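Local coordinates for Trp Repressor Binding Protein (Bacillus subtilis, PDB 1RLI), which is a putative NAD(P)H-dependent oxidoreductase of the SsuE family that is thought to use FMN as its cofactor, at residues V115-V120 / S149-V154; Y119-G124 / S175-R180. All blocks are in the same frame, centred on the assembly; numbering follows the deposited sequence.

Contact 1: residues V115-V120 / S149-V154; sequences VKQAYV and SFKGYV
Lys151 lies across the ring of Tyr119, its CB standing 3.3 Å above the ring plane and displaced toward the rim on the phenol side. The separation of Lys151 CB from the Tyr119 ring centroid, 3.7 Å, together with a direction 28° off the ring normal, identifies a CH-pi contact. Beyond CB the lysine bends at chi2 (-65°), which turns the chain off the ring and obliquely across Gln117, where Lys151 CG comes within 3.9 Å of Gln117 CB. On the other face of the sheet Phe150 brings its CE1 corner to 3.6 Å from Val120 CG2, while the carbonyl oxygen of Ala118 lies in the ring plane at the phenyl edge. These pairs belong to a parallel strand pairing joined by a beta-alpha-beta crossover of the flavodoxin-like fold; the crossover helix 133-146 covers the Ala118, Val120 and Phe150 side, and Phe143 meets the Phe150 ring edge-to-face. Ala118 N donates to Ser149 O at 2.8 Å, almost straight at 176°, and Lys151 N donates to Ala118 O at 2.9 Å. Pairing resumes with Val120 N to Gly152 O and Val154 N to Val120 O. Ala118 therefore pairs with Phe150 but Val120 with Tyr153, leaving one extra residue in 149-154: a beta bulge, marked by the helical backbone angles of Lys151. Tyr153 packs its CB against Val120 CB at 4.0 Å, whereas its hydroxyl bonds to the Lys129 carbonyl of the second subunit. At the opposite end, water 1 lies within hydrogen-bonding distance of Lys116 O and accepts from Ser149 N.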
ATOM      1  N   VAL D 115     -13.840 -20.494   4.619  1.00 21.91           N
ATOM      2  CA  VAL D 115     -13.111 -21.617   4.042  1.00 22.98           C
ATOM      3  C   VAL D 115     -12.969 -21.483   2.526  1.00 24.17           C
ATOM      4  O   VAL D 115     -12.454 -22.382   1.862  1.00 24.99           O
ATOM      5  CB  VAL D 115     -13.769 -23.003   4.381  1.00 24.95           C
ATOM      6  CG1 VAL D 115     -13.774 -23.212   5.887  1.00 24.80           C
ATOM      7  CG2 VAL D 115     -15.174 -23.094   3.808  1.00 24.27           C
ATOM      8  N   LYS D 116     -13.386 -20.345   1.973  1.00 22.48           N
ATOM      9  CA  LYS D 116     -13.287 -20.152   0.527  1.00 22.18           C
ATOM     10  C   LYS D 116     -11.961 -19.536   0.103  1.00 21.11           C
ATOM     11  O   LYS D 116     -11.266 -18.930   0.908  1.00 22.56           O
ATOM     12  CB  LYS D 116     -14.445 -19.279   0.019  1.00 22.35           C
ATOM     13  CG  LYS D 116     -15.825 -19.893   0.296  1.00 22.64           C
ATOM     14  CD  LYS D 116     -16.965 -19.087  -0.289  1.00 22.23           C
ATOM     15  CE  LYS D 116     -18.330 -19.636   0.168  1.00 23.76           C
ATOM     16  NZ  LYS D 116     -18.563 -21.060  -0.256  1.00 21.71           N
ATOM     17  N   GLN D 117     -11.604 -19.735  -1.163  1.00 22.44           N
ATOM     18  CA  GLN D 117     -10.375 -19.197  -1.736  1.00 22.93           C
ATOM     19  C   GLN D 117     -10.792 -18.068  -2.662  1.00 21.27           C
ATOM     20  O   GLN D 117     -11.710 -18.235  -3.464  1.00 20.34           O
ATOM     21  CB  GLN D 117      -9.646 -20.275  -2.540  1.00 27.35           C
ATOM     22  CG  GLN D 117      -9.199 -21.443  -1.677  1.00 34.73           C
ATOM     23  CD  GLN D 117      -8.508 -22.519  -2.474  1.00 39.70           C
ATOM     24  OE1 GLN D 117      -9.047 -23.023  -3.459  1.00 45.79           O
ATOM     25  NE2 GLN D 117      -7.305 -22.884  -2.050  1.00 43.96           N
ATOM     26  N   ALA D 118     -10.110 -16.934  -2.557  1.00 19.13           N
ATOM     27  CA  ALA D 118     -10.454 -15.774  -3.374  1.00 18.01           C
ATOM     28  C   ALA D 118      -9.346 -15.356  -4.324  1.00 17.66           C
ATOM     29  O   ALA D 118      -8.173 -15.448  -3.981  1.00 16.79           O
ATOM     30  CB  ALA D 118     -10.794 -14.587  -2.458  1.00 18.11           C
ATOM     31  N   TYR D 119      -9.750 -14.872  -5.501  1.00 16.19           N
ATOM     32  CA  TYR D 119      -8.842 -14.373  -6.537  1.00 15.31           C
ATOM     33  C   TYR D 119      -9.434 -13.078  -7.038  1.00 16.57           C
ATOM     34  O   TYR D 119     -10.651 -12.871  -6.946  1.00 15.52           O
ATOM     35  CB  TYR D 119      -8.763 -15.313  -7.736  1.00 16.07           C
ATOM     36  CG  TYR D 119      -8.088 -16.624  -7.434  1.00 19.19           C
ATOM     37  CD1 TYR D 119      -6.734 -16.822  -7.735  1.00 17.19           C
ATOM     38  CD2 TYR D 119      -8.807 -17.676  -6.858  1.00 20.79           C
ATOM     39  CE1 TYR D 119      -6.114 -18.052  -7.471  1.00 22.65           C
ATOM     40  CE2 TYR D 119      -8.193 -18.908  -6.592  1.00 20.22           C
ATOM     41  CZ  TYR D 119      -6.852 -19.086  -6.906  1.00 21.09           C
ATOM     42  OH  TYR D 119      -6.269 -20.320  -6.668  1.00 23.26           O
ATOM     43  N   VAL D 120      -8.587 -12.215  -7.595  1.00 15.25           N
ATOM     44  CA  VAL D 120      -9.052 -10.936  -8.129  1.00 14.28           C
ATOM     45  C   VAL D 120      -8.507 -10.692  -9.540  1.00 16.31           C
ATOM     46  O   VAL D 120      -7.339 -10.953  -9.807  1.00 15.64           O
ATOM     47  CB  VAL D 120      -8.582  -9.745  -7.238  1.00 14.50           C
ATOM     48  CG1 VAL D 120      -8.915  -8.409  -7.918  1.00 16.32           C
ATOM     49  CG2 VAL D 120      -9.259  -9.816  -5.842  1.00 13.55           C
ATOM     50  N   SER D 149      -8.779 -16.982   2.038  1.00 21.29           N
ATOM     51  CA  SER D 149      -7.414 -16.984   1.539  1.00 20.49           C
ATOM     52  C   SER D 149      -7.353 -16.270   0.181  1.00 20.59           C
ATOM     53  O   SER D 149      -8.047 -16.639  -0.754  1.00 20.72           O
ATOM     54  CB  SER D 149      -6.908 -18.419   1.381  1.00 23.16           C
ATOM     55  OG  SER D 149      -6.918 -19.078   2.633  1.00 29.30           O
ATOM     56  N   PHE D 150      -6.497 -15.261   0.097  1.00 19.07           N
ATOM     57  CA  PHE D 150      -6.324 -14.468  -1.120  1.00 19.69           C
ATOM     58  C   PHE D 150      -5.213 -15.169  -1.852  1.00 17.90           C
ATOM     59  O   PHE D 150      -4.033 -14.938  -1.563  1.00 19.89           O
ATOM     60  CB  PHE D 150      -5.913 -13.034  -0.741  1.00 19.63           C
ATOM     61  CG  PHE D 150      -5.984 -12.048  -1.875  1.00 20.46           C
ATOM     62  CD1 PHE D 150      -6.448 -12.420  -3.134  1.00 18.77           C
ATOM     63  CD2 PHE D 150      -5.590 -10.732  -1.670  1.00 17.84           C
ATOM     64  CE1 PHE D 150      -6.513 -11.464  -4.190  1.00 16.78           C
ATOM     65  CE2 PHE D 150      -5.654  -9.786  -2.693  1.00 16.69           C
ATOM     66  CZ  PHE D 150      -6.113 -10.147  -3.951  1.00 14.60           C
ATOM     67  N   LYS D 151      -5.613 -16.024  -2.801  1.00 18.37           N
ATOM     68  CA  LYS D 151      -4.711 -16.881  -3.567  1.00 19.15           C
ATOM     69  C   LYS D 151      -3.971 -16.285  -4.756  1.00 21.99           C
ATOM     70  O   LYS D 151      -2.909 -16.784  -5.124  1.00 21.96           O
ATOM     71  CB  LYS D 151      -5.478 -18.109  -4.045  1.00 21.85           C
ATOM     72  CG  LYS D 151      -6.037 -18.975  -2.915  1.00 25.25           C
ATOM     73  CD  LYS D 151      -4.918 -19.592  -2.091  1.00 32.46           C
ATOM     74  CE  LYS D 151      -5.459 -20.653  -1.132  1.00 36.62           C
ATOM     75  NZ  LYS D 151      -4.406 -21.199  -0.228  1.00 39.60           N
ATOM     76  N   GLY D 152      -4.510 -15.245  -5.376  1.00 17.14           N
ATOM     77  CA  GLY D 152      -3.796 -14.668  -6.508  1.00 18.04           C
ATOM     78  C   GLY D 152      -4.623 -13.602  -7.183  1.00 17.08           C
ATOM     79  O   GLY D 152      -5.805 -13.466  -6.876  1.00 16.57           O
ATOM     80  N   TYR D 153      -4.003 -12.837  -8.081  1.00 15.83           N
ATOM     81  CA  TYR D 153      -4.723 -11.794  -8.808  1.00 15.31           C
ATOM     82  C   TYR D 153      -4.011 -11.514 -10.108  1.00 16.05           C
ATOM     83  O   TYR D 153      -2.892 -11.980 -10.340  1.00 15.20           O
ATOM     84  CB  TYR D 153      -4.770 -10.489  -8.002  1.00 15.02           C
ATOM     85  CG  TYR D 153      -3.395  -9.913  -7.740  1.00 16.58           C
ATOM     86  CD1 TYR D 153      -2.777  -9.048  -8.655  1.00 19.73           C
ATOM     87  CD2 TYR D 153      -2.683 -10.296  -6.598  1.00 18.87           C
ATOM     88  CE1 TYR D 153      -1.468  -8.585  -8.424  1.00 23.42           C
ATOM     89  CE2 TYR D 153      -1.394  -9.840  -6.366  1.00 23.78           C
ATOM     90  CZ  TYR D 153      -0.797  -8.996  -7.273  1.00 20.10           C
ATOM     91  OH  TYR D 153       0.491  -8.571  -6.993  1.00 29.24           O
ATOM     92  N   VAL D 154      -4.677 -10.740 -10.951  1.00 14.54           N
ATOM     93  CA  VAL D 154      -4.117 -10.297 -12.202  1.00 15.21           C
ATOM     94  C   VAL D 154      -4.503  -8.825 -12.396  1.00 16.12           C
ATOM     95  O   VAL D 154      -5.668  -8.457 -12.219  1.00 16.24           O
ATOM     96  CB  VAL D 154      -4.668 -11.121 -13.412  1.00 19.94           C
ATOM     97  CG1 VAL D 154      -4.079 -10.564 -14.715  1.00 21.43           C
ATOM     98  CG2 VAL D 154      -4.313 -12.598 -13.249  1.00 21.65           C
TER
HETATM   99  O   HOH W   1     -10.024 -19.592   3.326  1.00 29.73           O

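Contact 2: residues Y119-G124 / S175-R180; sequences YVIAVG and SRLLKR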
ATOM      1  N   TYR D 119      -9.750 -14.872  -5.501  1.00 16.19           N
ATOM      2  CA  TYR D 119      -8.842 -14.373  -6.537  1.00 15.31           C
ATOM      3  C   TYR D 119      -9.434 -13.078  -7.038  1.00 16.57           C
ATOM      4  O   TYR D 119     -10.651 -12.871  -6.946  1.00 15.52           O
ATOM      5  CB  TYR D 119      -8.763 -15.313  -7.736  1.00 16.07           C
ATOM      6  CG  TYR D 119      -8.088 -16.624  -7.434  1.00 19.19           C
ATOM      7  CD1 TYR D 119      -6.734 -16.822  -7.735  1.00 17.19           C
ATOM      8  CD2 TYR D 119      -8.807 -17.676  -6.858  1.00 20.79           C
ATOM      9  CE1 TYR D 119      -6.114 -18.052  -7.471  1.00 22.65           C
ATOM     10  CE2 TYR D 119      -8.193 -18.908  -6.592  1.00 20.22           C
ATOM     11  CZ  TYR D 119      -6.852 -19.086  -6.906  1.00 21.09           C
ATOM     12  OH  TYR D 119      -6.269 -20.320  -6.668  1.00 23.26           O
ATOM     13  N   VAL D 120      -8.587 -12.215  -7.595  1.00 15.25           N
ATOM     14  CA  VAL D 120      -9.052 -10.936  -8.129  1.00 14.28           C
ATOM     15  C   VAL D 120      -8.507 -10.692  -9.540  1.00 16.31           C
ATOM     16  O   VAL D 120      -7.339 -10.953  -9.807  1.00 15.64           O
ATOM     17  CB  VAL D 120      -8.582  -9.745  -7.238  1.00 14.50           C
ATOM     18  CG1 VAL D 120      -8.915  -8.409  -7.918  1.00 16.32           C
ATOM     19  CG2 VAL D 120      -9.259  -9.816  -5.842  1.00 13.55           C
ATOM     20  N   ILE D 121      -9.360 -10.198 -10.431  1.00 15.85           N
ATOM     21  CA  ILE D 121      -8.946  -9.823 -11.789  1.00 17.25           C
ATOM     22  C   ILE D 121      -9.415  -8.368 -11.901  1.00 17.39           C
ATOM     23  O   ILE D 121     -10.607  -8.098 -11.756  1.00 18.03           O
ATOM     24  CB  ILE D 121      -9.661 -10.654 -12.884  1.00 18.37           C
ATOM     25  CG1 ILE D 121      -9.215 -12.118 -12.793  1.00 18.20           C
ATOM     26  CG2 ILE D 121      -9.340 -10.081 -14.254  1.00 20.33           C
ATOM     27  CD1 ILE D 121      -9.997 -13.039 -13.688  1.00 20.76           C
ATOM     28  N   ALA D 122      -8.487  -7.440 -12.130  1.00 15.24           N
ATOM     29  CA  ALA D 122      -8.832  -6.024 -12.235  1.00 15.76           C
ATOM     30  C   ALA D 122      -8.157  -5.418 -13.457  1.00 17.64           C
ATOM     31  O   ALA D 122      -6.965  -5.635 -13.707  1.00 17.64           O
ATOM     32  CB  ALA D 122      -8.405  -5.270 -10.967  1.00 19.09           C
ATOM     33  N   VAL D 123      -8.926  -4.659 -14.215  1.00 17.78           N
ATOM     34  CA  VAL D 123      -8.403  -4.058 -15.431  1.00 18.06           C
ATOM     35  C   VAL D 123      -8.593  -2.562 -15.386  1.00 20.49           C
ATOM     36  O   VAL D 123      -9.682  -2.095 -15.084  1.00 20.08           O
ATOM     37  CB  VAL D 123      -9.145  -4.610 -16.675  1.00 21.35           C
ATOM     38  CG1 VAL D 123      -8.552  -4.001 -17.945  1.00 21.18           C
ATOM     39  CG2 VAL D 123      -9.048  -6.122 -16.709  1.00 23.01           C
ATOM     40  N   GLY D 124      -7.531  -1.825 -15.715  1.00 21.27           N
ATOM     41  CA  GLY D 124      -7.585  -0.372 -15.709  1.00 24.56           C
ATOM     42  C   GLY D 124      -6.740   0.206 -16.831  1.00 24.95           C
ATOM     43  O   GLY D 124      -5.869  -0.477 -17.363  1.00 23.54           O
ATOM     44  N   SER D 175      -4.646 -16.947 -17.480  1.00 25.79           N
ATOM     45  CA  SER D 175      -4.722 -18.372 -17.802  1.00 28.72           C
ATOM     46  C   SER D 175      -4.065 -19.205 -16.723  1.00 27.51           C
ATOM     47  O   SER D 175      -4.441 -20.351 -16.496  1.00 28.59           O
ATOM     48  CB  SER D 175      -4.027 -18.667 -19.130  1.00 32.09           C
ATOM     49  OG  SER D 175      -4.760 -18.118 -20.200  1.00 38.23           O
ATOM     50  N   ARG D 176      -3.067 -18.633 -16.059  1.00 24.95           N
ATOM     51  CA  ARG D 176      -2.371 -19.356 -15.011  1.00 27.52           C
ATOM     52  C   ARG D 176      -2.812 -18.910 -13.633  1.00 27.09           C
ATOM     53  O   ARG D 176      -2.137 -19.183 -12.646  1.00 29.62           O
ATOM     54  CB  ARG D 176      -0.859 -19.158 -15.184  1.00 25.33           C
ATOM     55  CG  ARG D 176      -0.367 -19.616 -16.558  1.00 29.25           C
ATOM     56  CD  ARG D 176       1.095 -19.276 -16.787  1.00 32.53           C
ATOM     57  NE  ARG D 176       1.608 -19.920 -17.999  1.00 32.95           N
ATOM     58  CZ  ARG D 176       1.223 -19.625 -19.235  1.00 37.00           C
ATOM     59  NH1 ARG D 176       0.314 -18.679 -19.454  1.00 37.16           N
ATOM     60  NH2 ARG D 176       1.741 -20.291 -20.261  1.00 38.66           N
ATOM     61  N   LEU D 177      -3.955 -18.238 -13.557  1.00 26.46           N
ATOM     62  CA  LEU D 177      -4.430 -17.716 -12.278  1.00 26.59           C
ATOM     63  C   LEU D 177      -4.678 -18.745 -11.183  1.00 29.22           C
ATOM     64  O   LEU D 177      -4.175 -18.609 -10.074  1.00 26.91           O
ATOM     65  CB  LEU D 177      -5.715 -16.919 -12.477  1.00 25.35           C
ATOM     66  CG  LEU D 177      -6.178 -16.163 -11.225  1.00 24.88           C
ATOM     67  CD1 LEU D 177      -5.096 -15.174 -10.761  1.00 27.37           C
ATOM     68  CD2 LEU D 177      -7.466 -15.435 -11.551  1.00 25.77           C
ATOM     69  N   LEU D 178      -5.471 -19.761 -11.487  1.00 31.67           N
ATOM     70  CA  LEU D 178      -5.795 -20.753 -10.477  1.00 37.78           C
ATOM     71  C   LEU D 178      -4.600 -21.600 -10.072  1.00 42.77           C
ATOM     72  O   LEU D 178      -4.006 -22.276 -10.909  1.00 44.24           O
ATOM     73  CB  LEU D 178      -6.944 -21.641 -10.967  1.00 37.70           C
ATOM     74  CG  LEU D 178      -8.310 -20.952 -11.085  1.00 36.31           C
ATOM     75  CD1 LEU D 178      -8.624 -20.222  -9.792  1.00 36.08           C
ATOM     76  CD2 LEU D 178      -8.299 -19.973 -12.225  1.00 39.59           C
ATOM     77  N   LYS D 179      -4.248 -21.545  -8.785  1.00 47.76           N
ATOM     78  CA  LYS D 179      -3.123 -22.318  -8.263  1.00 53.92           C
ATOM     79  C   LYS D 179      -3.334 -23.801  -8.526  1.00 56.62           C
ATOM     80  O   LYS D 179      -4.468 -24.262  -8.659  1.00 56.41           O
ATOM     81  CB  LYS D 179      -2.943 -22.094  -6.752  1.00 56.01           C
ATOM     82  CG  LYS D 179      -2.319 -20.752  -6.383  1.00 59.53           C
ATOM     83  CD  LYS D 179      -1.828 -20.746  -4.939  1.00 62.22           C
ATOM     84  CE  LYS D 179      -1.184 -19.412  -4.576  1.00 64.00           C
ATOM     85  NZ  LYS D 179      -0.646 -19.393  -3.180  1.00 65.10           N
ATOM     86  N   ARG D 180      -2.236 -24.545  -8.594  1.00 59.55           N
ATOM     87  CA  ARG D 180      -2.303 -25.975  -8.853  1.00 63.04           C
ATOM     88  C   ARG D 180      -1.288 -26.744  -8.016  1.00 63.57           C
ATOM     89  O   ARG D 180      -1.637 -27.847  -7.538  1.00 64.03           O
ATOM     90  CB  ARG D 180      -2.067 -26.239 -10.341  1.00 65.77           C
ATOM     91  CG  ARG D 180      -0.730 -25.746 -10.854  1.00 69.78           C
ATOM     92  CD  ARG D 180      -0.690 -25.746 -12.375  1.00 73.55           C
ATOM     93  NE  ARG D 180      -0.965 -27.063 -12.944  1.00 76.22           N
ATOM     94  CZ  ARG D 180      -0.923 -27.336 -14.244  1.00 77.82           C
ATOM     95  NH1 ARG D 180      -0.612 -26.382 -15.114  1.00 78.59           N
ATOM     96  NH2 ARG D 180      -1.193 -28.562 -14.677  1.00 78.78           N
TER
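Leu178 has CG anti to its own carbonyl carbon (chi1 -69°), and this carries CD1 over a face of Tyr119; Leu177, with CG turned opposite its backbone N (chi1 -172°), reaches the CD1 corner of the same ring. The leucine methyl Leu178 CD1 sits 3.5 Å above the ring plane, offset toward the rim, in a CH-pi contact on the face opposite the one that Lys151 covers. Leu177 CG approaches Tyr119 CD1 to 3.6 Å, the two side chains sliding past each other in opposite directions. In the flavodoxin-like fold of this protein, strand 117-124 runs inside the sheet, and here the chain that follows the last modelled helix, 168-175, runs back beside the first residues of 119-124, roughly antiparallel to them. The phenol oxygen takes part too: Lys179 N donates to Tyr119 OH at 3.2 Å with an angle of 160° at the hydrogen, a fairly straight bond that ties the irregular tail to the end of the side chain. Further along the strand, Leu177 CD2 meets Ile121 CG1 at 4.0 Å, and Ile121 itself also packs on Leu22 of helix 18-27. Leu177 also touches Gln169 of the second subunit, which places this packing beside the subunit interface.

In the fold
Contacts 1 and 2 have centres about 8 Å apart and share Tyr119 and Val120. They also touch directly: Leu177 CD1 of 175-180 lies 3.7 Å from Val154 CG2 of 149-154, and Val154 O is 3.0 Å from Ala122 N, a probable hydrogen bond continuing the strand pairing. The tail thus packs on both 117-124 and its neighbour 149-157, and both contacts reach the second subunit. The Gln117 side chain lies about 6 Å from a bound platinum(II) ion, probably the one held by Lys5 and His73, since Gln117 packs on His73. Flavodoxin-like proteins bind FMN at the C-terminal ends of the parallel strands; contact 1 pairs strand beginnings, so it probably lies toward the other end.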